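Local coordinates for protein MGS-M5 (Unidentified, PDB 4Q3N) that probably interconverts L-lactate and pyruvate with NAD as cofactor, as a tetrameric L-lactate dehydrogenase with a Rossmann fold, at residues F112-V123 and S134-G145; N248-N259 and V269-K279. All blocks are in the same frame, centred on the assembly; numbering follows the deposited sequence.

Contact 1: residues F112-V123 and S134-G145; sequences FNGILLVASNPV and SGLHHSRVIGSG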
# COMPACT_ATOMS: atom_id res chain seq x y z
N PHE A 112 6.60 -2.97 -31.20
CA PHE A 112 5.95 -2.26 -30.11
C PHE A 112 4.68 -1.55 -30.57
O PHE A 112 4.67 -0.94 -31.63
CB PHE A 112 6.91 -1.21 -29.55
CG PHE A 112 6.29 -0.23 -28.59
CD1 PHE A 112 6.06 -0.58 -27.29
CD2 PHE A 112 5.98 1.06 -29.00
CE1 PHE A 112 5.52 0.34 -26.38
CE2 PHE A 112 5.44 1.98 -28.10
CZ PHE A 112 5.22 1.62 -26.80
N ASN A 113 3.64 -1.58 -29.76
CA ASN A 113 2.44 -0.85 -30.11
C ASN A 113 1.78 -0.35 -28.86
O ASN A 113 0.55 -0.40 -28.76
CB ASN A 113 1.46 -1.72 -30.94
CG ASN A 113 0.37 -0.88 -31.63
OD1 ASN A 113 0.50 0.35 -31.76
ND2 ASN A 113 -0.70 -1.53 -32.08
N GLY A 114 2.58 0.11 -27.90
CA GLY A 114 2.04 0.58 -26.64
C GLY A 114 2.08 2.10 -26.63
O GLY A 114 1.98 2.77 -27.66
N ILE A 115 2.25 2.66 -25.44
CA ILE A 115 2.29 4.09 -25.24
C ILE A 115 3.73 4.59 -25.04
O ILE A 115 4.53 3.91 -24.37
CB ILE A 115 1.42 4.43 -24.00
CG1 ILE A 115 -0.06 4.08 -24.34
CG2 ILE A 115 1.60 5.87 -23.50
CD1 ILE A 115 -0.88 4.06 -23.05
N LEU A 116 4.07 5.75 -25.60
CA LEU A 116 5.39 6.40 -25.35
C LEU A 116 5.23 7.54 -24.39
O LEU A 116 4.35 8.40 -24.57
CB LEU A 116 6.03 6.95 -26.66
CG LEU A 116 6.37 5.94 -27.75
CD1 LEU A 116 6.88 6.65 -29.03
CD2 LEU A 116 7.42 4.91 -27.26
N LEU A 117 6.10 7.56 -23.40
CA LEU A 117 6.18 8.65 -22.42
C LEU A 117 7.58 9.26 -22.44
O LEU A 117 8.55 8.60 -22.06
CB LEU A 117 5.88 8.13 -21.01
CG LEU A 117 6.10 9.06 -19.82
CD1 LEU A 117 5.40 10.41 -20.05
CD2 LEU A 117 5.56 8.39 -18.49
N VAL A 118 7.70 10.52 -22.87
CA VAL A 118 9.03 11.13 -23.02
C VAL A 118 9.32 11.97 -21.78
O VAL A 118 8.48 12.77 -21.38
CB VAL A 118 9.08 12.01 -24.30
CG1 VAL A 118 10.44 12.73 -24.40
CG2 VAL A 118 8.86 11.14 -25.52
N ALA A 119 10.46 11.75 -21.11
CA ALA A 119 10.81 12.61 -19.97
C ALA A 119 12.06 13.45 -20.29
O ALA A 119 12.37 14.38 -19.56
CB ALA A 119 11.05 11.78 -18.69
N SER A 120 12.76 13.10 -21.36
CA SER A 120 13.96 13.83 -21.78
C SER A 120 13.67 15.31 -21.98
O SER A 120 12.63 15.62 -22.50
CB SER A 120 14.49 13.25 -23.10
OG SER A 120 14.72 11.86 -23.00
N ASN A 121 14.60 16.20 -21.65
CA ASN A 121 14.40 17.62 -21.88
C ASN A 121 15.08 18.09 -23.14
O ASN A 121 16.15 17.61 -23.44
CB ASN A 121 14.92 18.45 -20.70
CG ASN A 121 13.99 18.38 -19.51
OD1 ASN A 121 14.42 18.14 -18.38
ND2 ASN A 121 12.70 18.55 -19.77
N PRO A 122 14.48 19.07 -23.86
CA PRO A 122 13.23 19.78 -23.50
C PRO A 122 12.01 18.93 -23.88
O PRO A 122 11.81 18.55 -25.04
CB PRO A 122 13.31 21.08 -24.33
CG PRO A 122 14.18 20.74 -25.46
CD PRO A 122 15.16 19.71 -25.01
N VAL A 123 11.24 18.60 -22.87
CA VAL A 123 10.29 17.51 -22.99
C VAL A 123 9.15 17.82 -23.99
O VAL A 123 8.70 16.94 -24.70
CB VAL A 123 9.72 17.15 -21.58
CG1 VAL A 123 8.96 18.36 -20.96
CG2 VAL A 123 8.79 15.91 -21.66
N SER A 134 7.39 8.32 -34.48
CA SER A 134 6.85 7.03 -34.10
C SER A 134 5.81 6.54 -35.08
O SER A 134 5.64 5.32 -35.23
CB SER A 134 6.25 7.07 -32.69
OG SER A 134 5.01 7.77 -32.71
N GLY A 135 5.08 7.44 -35.73
CA GLY A 135 3.99 7.01 -36.61
C GLY A 135 2.74 6.67 -35.81
O GLY A 135 1.72 6.27 -36.36
N LEU A 136 2.80 6.83 -34.49
CA LEU A 136 1.66 6.46 -33.62
C LEU A 136 0.67 7.58 -33.52
O LEU A 136 0.99 8.72 -33.79
CB LEU A 136 2.16 6.11 -32.20
CG LEU A 136 3.09 4.90 -32.06
CD1 LEU A 136 3.66 4.81 -30.63
CD2 LEU A 136 2.28 3.65 -32.42
N HIS A 137 -0.54 7.26 -33.07
CA HIS A 137 -1.53 8.30 -32.86
C HIS A 137 -1.11 9.20 -31.68
O HIS A 137 -0.51 8.75 -30.71
CB HIS A 137 -2.90 7.68 -32.61
CG HIS A 137 -4.00 8.68 -32.56
ND1 HIS A 137 -4.49 9.18 -31.37
CD2 HIS A 137 -4.72 9.27 -33.54
CE1 HIS A 137 -5.48 10.03 -31.63
NE2 HIS A 137 -5.62 10.11 -32.94
N HIS A 138 -1.43 10.48 -31.73
CA HIS A 138 -0.91 11.36 -30.70
C HIS A 138 -1.51 11.02 -29.33
O HIS A 138 -0.92 11.39 -28.33
CB HIS A 138 -1.16 12.83 -31.04
CG HIS A 138 -2.57 13.12 -31.43
ND1 HIS A 138 -3.53 13.51 -30.52
CD2 HIS A 138 -3.19 13.07 -32.64
CE1 HIS A 138 -4.68 13.70 -31.14
NE2 HIS A 138 -4.50 13.44 -32.43
N SER A 139 -2.63 10.29 -29.27
CA SER A 139 -3.15 9.96 -27.91
C SER A 139 -2.26 8.91 -27.19
O SER A 139 -2.47 8.61 -26.01
CB SER A 139 -4.59 9.43 -27.99
OG SER A 139 -4.64 8.26 -28.80
N ARG A 140 -1.36 8.29 -27.94
CA ARG A 140 -0.46 7.22 -27.44
C ARG A 140 0.96 7.72 -27.23
O ARG A 140 1.87 6.93 -26.96
CB ARG A 140 -0.40 6.07 -28.44
CG ARG A 140 -1.77 5.67 -28.98
CD ARG A 140 -2.46 4.65 -28.06
NE ARG A 140 -1.77 3.36 -28.04
CZ ARG A 140 -2.05 2.39 -27.16
NH1 ARG A 140 -3.04 2.57 -26.27
NH2 ARG A 140 -1.39 1.23 -27.19
N VAL A 141 1.17 9.00 -27.45
CA VAL A 141 2.53 9.56 -27.19
C VAL A 141 2.39 10.80 -26.34
O VAL A 141 1.68 11.73 -26.72
CB VAL A 141 3.28 9.94 -28.50
CG1 VAL A 141 4.67 10.59 -28.17
CG2 VAL A 141 3.45 8.71 -29.37
N ILE A 142 3.02 10.79 -25.17
CA ILE A 142 2.93 11.92 -24.29
C ILE A 142 4.29 12.27 -23.73
O ILE A 142 5.26 11.48 -23.80
CB ILE A 142 1.95 11.62 -23.08
CG1 ILE A 142 2.41 10.38 -22.32
CG2 ILE A 142 0.55 11.41 -23.61
CD1 ILE A 142 1.58 10.08 -21.05
N GLY A 143 4.37 13.45 -23.12
CA GLY A 143 5.56 13.81 -22.36
C GLY A 143 5.18 14.10 -20.91
O GLY A 143 4.02 14.34 -20.61
N SER A 144 6.15 14.15 -20.01
CA SER A 144 5.84 14.41 -18.61
C SER A 144 5.42 15.88 -18.37
O SER A 144 4.81 16.19 -17.32
CB SER A 144 7.02 14.04 -17.71
OG SER A 144 8.22 14.64 -18.13
N GLY A 145 5.75 16.77 -19.30
CA GLY A 145 5.22 18.13 -19.29
C GLY A 145 5.36 18.82 -17.94
O GLY A 145 6.42 18.81 -17.32
O HOH W 1 0.32 2.60 -29.80
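Strands 115-118 and 141-143, joined through helix 123-134, form a beta-alpha-beta unit at one edge of the Rossmann sheet, where Leu116, Leu117 and Val118 pair with Val141, Ile142 and Gly143. The parallel strands exchange backbone bonds in the usual staggered way: Leu116 N donates a hydrogen bond to Arg140 O (2.8 Å), Ile142 N to Leu116 O, Val118 N to Ile142 O and Ser144 N to Val118 O. On one face, Leu116 and Val141 lie side by side, CD1 of the leucine 4.0 Å from CG2 of the valine. On the other, Leu117 CD1 meets Ile142 CG1 at 3.8 Å. Val123 CG2 packs against Gly143 CA at 3.9 Å, and a CB on the glycine would collide with it.

The start of the unit is tied by Arg140. Its chain, bent at chi2 (-86°) and chi3 (-67°), folds back so that one guanidinium face lies over Ile115 CG1, 3.8 Å from CZ. NH2 donates to Asn113 O (3.0 Å), which lies almost in the guanidinium plane, while NE donates to a water that also contacts Asn113 OD1 and Gly114 O. An alanine here would remove the guanidinium, and is likely to leave Asn113 O without this donor and Ile115 CG1 without its flat cover. Leu136 CD1 fits nearby, 4.0 Å from Leu116 CD1.

Strand 74-77 continues the sheet beyond 115-118. Helix 89-109 packs on Phe112 and Leu136, helix 123-134 on Val118 and Val141, and helix 232-246 on Ile115 and Leu117.

Contact 2: residues N248-N259 and V269-K279; sequences NENRILPISVLN and VYIGLPAVLNK. With ACT (acetate ion), chain F.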
# COMPACT_ATOMS: atom_id res chain seq x y z
N ASN A 248 -5.75 2.21 -15.23
CA ASN A 248 -6.89 2.59 -16.06
C ASN A 248 -7.80 3.63 -15.35
O ASN A 248 -9.04 3.45 -15.26
CB ASN A 248 -7.72 1.34 -16.42
CG ASN A 248 -8.75 1.62 -17.49
OD1 ASN A 248 -8.52 2.51 -18.32
ND2 ASN A 248 -9.88 0.83 -17.52
N GLU A 249 -7.20 4.69 -14.84
CA GLU A 249 -7.88 5.50 -13.81
C GLU A 249 -8.82 6.55 -14.39
O GLU A 249 -9.73 6.94 -13.70
CB GLU A 249 -6.84 6.23 -12.92
CG GLU A 249 -6.10 5.28 -11.99
CD GLU A 249 -5.09 5.97 -11.10
OE1 GLU A 249 -4.70 7.14 -11.39
OE2 GLU A 249 -4.67 5.32 -10.13
N ASN A 250 -8.58 7.03 -15.63
CA ASN A 250 -9.26 8.24 -16.14
C ASN A 250 -8.98 9.39 -15.16
O ASN A 250 -9.89 10.08 -14.64
CB ASN A 250 -10.77 8.00 -16.34
CG ASN A 250 -11.06 7.14 -17.57
OD1 ASN A 250 -10.58 7.43 -18.66
ND2 ASN A 250 -11.82 6.08 -17.40
N ARG A 251 -7.68 9.54 -14.90
CA ARG A 251 -7.12 10.53 -13.98
C ARG A 251 -6.75 11.79 -14.76
O ARG A 251 -6.22 11.70 -15.86
CB ARG A 251 -5.88 9.96 -13.34
CG ARG A 251 -5.37 10.74 -12.10
CD ARG A 251 -6.29 10.46 -10.89
NE ARG A 251 -5.79 11.19 -9.74
CZ ARG A 251 -6.05 10.89 -8.47
NH1 ARG A 251 -6.82 9.85 -8.18
NH2 ARG A 251 -5.52 11.62 -7.48
N ILE A 252 -6.99 12.95 -14.18
CA ILE A 252 -6.60 14.22 -14.84
C ILE A 252 -5.24 14.64 -14.30
O ILE A 252 -5.09 14.87 -13.09
CB ILE A 252 -7.61 15.33 -14.57
CG1 ILE A 252 -8.99 14.89 -15.09
CG2 ILE A 252 -7.12 16.65 -15.24
CD1 ILE A 252 -10.13 15.77 -14.63
N LEU A 253 -4.27 14.68 -15.21
CA LEU A 253 -2.90 15.15 -14.91
C LEU A 253 -2.39 16.11 -15.98
O LEU A 253 -2.66 15.92 -17.15
CB LEU A 253 -1.90 13.98 -14.84
CG LEU A 253 -2.18 12.96 -13.72
CD1 LEU A 253 -1.36 11.73 -13.95
CD2 LEU A 253 -1.90 13.54 -12.28
N PRO A 254 -1.61 17.11 -15.57
CA PRO A 254 -1.05 18.02 -16.57
C PRO A 254 0.17 17.34 -17.15
O PRO A 254 1.06 16.95 -16.39
CB PRO A 254 -0.72 19.27 -15.77
CG PRO A 254 -0.46 18.76 -14.34
CD PRO A 254 -1.37 17.55 -14.18
N ILE A 255 0.16 17.13 -18.46
CA ILE A 255 1.26 16.45 -19.16
C ILE A 255 1.43 17.12 -20.50
O ILE A 255 0.58 17.92 -20.89
CB ILE A 255 0.95 14.95 -19.38
CG1 ILE A 255 -0.49 14.77 -19.89
CG2 ILE A 255 1.01 14.21 -18.06
CD1 ILE A 255 -0.73 13.41 -20.54
N SER A 256 2.54 16.81 -21.18
CA SER A 256 2.75 17.25 -22.55
C SER A 256 1.84 16.49 -23.51
O SER A 256 1.96 15.28 -23.64
CB SER A 256 4.21 17.04 -23.00
OG SER A 256 5.14 17.76 -22.21
N VAL A 257 0.97 17.22 -24.21
CA VAL A 257 0.04 16.60 -25.17
C VAL A 257 -0.09 17.49 -26.37
O VAL A 257 0.20 18.71 -26.30
CB VAL A 257 -1.38 16.39 -24.57
CG1 VAL A 257 -1.37 15.24 -23.61
CG2 VAL A 257 -1.86 17.69 -23.88
N LEU A 258 -0.54 16.91 -27.48
CA LEU A 258 -0.69 17.67 -28.71
C LEU A 258 -1.93 18.55 -28.58
O LEU A 258 -3.06 18.01 -28.50
CB LEU A 258 -0.82 16.75 -29.91
CG LEU A 258 -0.91 17.47 -31.27
CD1 LEU A 258 0.49 18.11 -31.66
CD2 LEU A 258 -1.41 16.54 -32.40
N ASN A 259 -1.76 19.87 -28.60
CA ASN A 259 -2.93 20.76 -28.45
C ASN A 259 -4.02 20.44 -29.47
O ASN A 259 -5.15 20.11 -29.11
CB ASN A 259 -2.56 22.23 -28.58
CG ASN A 259 -3.81 23.14 -28.45
OD1 ASN A 259 -4.60 22.96 -27.54
ND2 ASN A 259 -4.00 24.06 -29.39
N VAL A 269 1.71 21.75 -31.61
CA VAL A 269 2.72 21.69 -30.57
C VAL A 269 2.28 20.74 -29.50
O VAL A 269 1.07 20.59 -29.25
CB VAL A 269 2.96 23.03 -29.86
CG1 VAL A 269 3.66 24.01 -30.77
CG2 VAL A 269 1.65 23.62 -29.33
N TYR A 270 3.26 20.09 -28.86
CA TYR A 270 3.01 19.39 -27.63
C TYR A 270 3.24 20.43 -26.58
O TYR A 270 4.19 21.24 -26.69
CB TYR A 270 3.95 18.20 -27.44
CG TYR A 270 3.34 16.88 -27.87
CD1 TYR A 270 3.17 16.57 -29.23
CD2 TYR A 270 2.92 15.93 -26.91
CE1 TYR A 270 2.62 15.35 -29.63
CE2 TYR A 270 2.39 14.69 -27.31
CZ TYR A 270 2.23 14.42 -28.66
OH TYR A 270 1.69 13.22 -29.07
N ILE A 271 2.36 20.47 -25.58
CA ILE A 271 2.45 21.50 -24.55
C ILE A 271 1.74 21.02 -23.28
O ILE A 271 0.89 20.14 -23.35
CB ILE A 271 1.85 22.84 -25.10
CG1 ILE A 271 2.19 24.04 -24.22
CG2 ILE A 271 0.36 22.66 -25.39
CD1 ILE A 271 1.78 25.38 -24.92
N GLY A 272 2.14 21.54 -22.12
CA GLY A 272 1.63 21.05 -20.83
C GLY A 272 0.18 21.50 -20.61
O GLY A 272 -0.11 22.71 -20.50
N LEU A 273 -0.73 20.53 -20.63
CA LEU A 273 -2.17 20.78 -20.43
C LEU A 273 -2.74 19.64 -19.59
O LEU A 273 -2.23 18.52 -19.63
CB LEU A 273 -2.91 20.86 -21.79
CG LEU A 273 -2.43 21.98 -22.73
CD1 LEU A 273 -3.01 21.75 -24.15
CD2 LEU A 273 -2.80 23.41 -22.18
N PRO A 274 -3.81 19.92 -18.84
CA PRO A 274 -4.43 18.83 -18.08
C PRO A 274 -5.09 17.82 -19.04
O PRO A 274 -5.77 18.20 -19.99
CB PRO A 274 -5.48 19.54 -17.21
CG PRO A 274 -5.84 20.79 -17.98
CD PRO A 274 -4.57 21.18 -18.75
N ALA A 275 -4.87 16.54 -18.81
CA ALA A 275 -5.41 15.55 -19.72
C ALA A 275 -5.89 14.33 -18.94
O ALA A 275 -5.37 14.04 -17.86
CB ALA A 275 -4.34 15.15 -20.80
N VAL A 276 -6.86 13.64 -19.51
CA VAL A 276 -7.41 12.44 -18.91
C VAL A 276 -6.62 11.23 -19.39
O VAL A 276 -6.62 10.93 -20.60
CB VAL A 276 -8.93 12.27 -19.27
CG1 VAL A 276 -9.48 11.00 -18.58
CG2 VAL A 276 -9.71 13.49 -18.84
N LEU A 277 -6.00 10.52 -18.46
CA LEU A 277 -5.20 9.31 -18.77
C LEU A 277 -5.91 8.02 -18.35
O LEU A 277 -6.41 7.92 -17.22
CB LEU A 277 -3.86 9.36 -18.07
CG LEU A 277 -2.88 10.38 -18.66
CD1 LEU A 277 -1.67 10.55 -17.72
CD2 LEU A 277 -2.39 9.82 -20.00
N ASN A 278 -5.89 7.01 -19.21
CA ASN A 278 -6.42 5.71 -18.84
C ASN A 278 -5.56 4.67 -19.59
O ASN A 278 -4.50 5.01 -20.12
CB ASN A 278 -7.93 5.62 -19.15
CG ASN A 278 -8.24 5.68 -20.63
OD1 ASN A 278 -7.44 5.28 -21.44
ND2 ASN A 278 -9.44 6.19 -21.00
N LYS A 279 -5.99 3.42 -19.65
CA LYS A 279 -5.13 2.33 -20.16
C LYS A 279 -4.81 2.50 -21.63
O LYS A 279 -3.87 1.90 -22.16
CB LYS A 279 -5.82 0.97 -19.97
CG LYS A 279 -7.02 0.75 -20.87
CD LYS A 279 -7.66 -0.62 -20.56
CE LYS A 279 -9.01 -0.74 -21.24
NZ LYS A 279 -8.85 -0.77 -22.73
C ACT F . -13.92 6.04 -13.89
O ACT F . -15.08 6.32 -13.44
OXT ACT F . -13.75 5.86 -15.14
CH3 ACT F . -12.74 5.89 -12.96
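Main-chain hydrogen bonds carry most of the pairing between strands 251-258 and 270-278. Reciprocal pairs link Arg251 with Leu277, Leu253 with Ala275, Ile255 with Leu273 and Val257 with Ile271, and Asn259 N closes the far end on Val269 O at 3.0 Å. Pro254 and Pro274, which have no N-H to give, face each other in a non-hydrogen-bonded pair, their CA atoms 3.8 Å apart. At the other end Asn250 and Arg251 both face Leu277, a G1 beta bulge.

Polar side chains finish that bulged end. Asn278 ND2 donates to Asn250 OD1 over 2.9 Å, the two amide planes turned 79° apart, and Asn250 ND2 donates to OXT of an acetate ion, probably from the crystallisation liquor, at 3.0 Å. Asn248 OD1 accepts from Lys279 N, while its ND2 is bonded to Glu29 of the third subunit. The guanidinium of Arg251 turns outward to a salt bridge with Asp164 of the second subunit.

Apolar contacts fill both faces. Ile255 and Leu277 reach tip to tip, CD1 to CD2 at 4.0 Å, and Ala275 CB lies against Ile255 and Val257. On the opposite face Ile252 CG2 touches Pro274 CB. The Tyr270 ring lies over the backbone of strand 251-258: Leu258 N sits 3.6 Å above its plane, over the centre, and Leu258 CB makes a CH-pi contact with the same ring, 4.1 Å from the centroid.

The whole is a strongly twisted antiparallel hairpin, its axes at 140°, extended by strand 281-285 into a three-stranded sheet of the alpha/beta C-terminal domain of the lactate/malate dehydrogenase family.

Contact 1 belongs to the family's NAD-binding region and contact 2 to its C-terminal one, and together they illustrate how two differently built sheets are joined. Their centres lie 11 Å apart. Strand 141-143, the outermost of the parallel sheet within the chain, meets the hairpin: Val141 O is 2.8 Å from Tyr270 OH, and Gly143 O is 2.9 Å from Ser256 N, both probable hydrogen bonds. Thus Gly143 lies between Val118 of contact 1 and the hairpin. Ala119 of contact 1 lies near a glycine-rich GxGxxG pattern at Gly10, Gly12 and Gly15, which in Rossmann dehydrogenases commonly marks the dinucleotide site; contact 2 reaches neighbouring subunits instead.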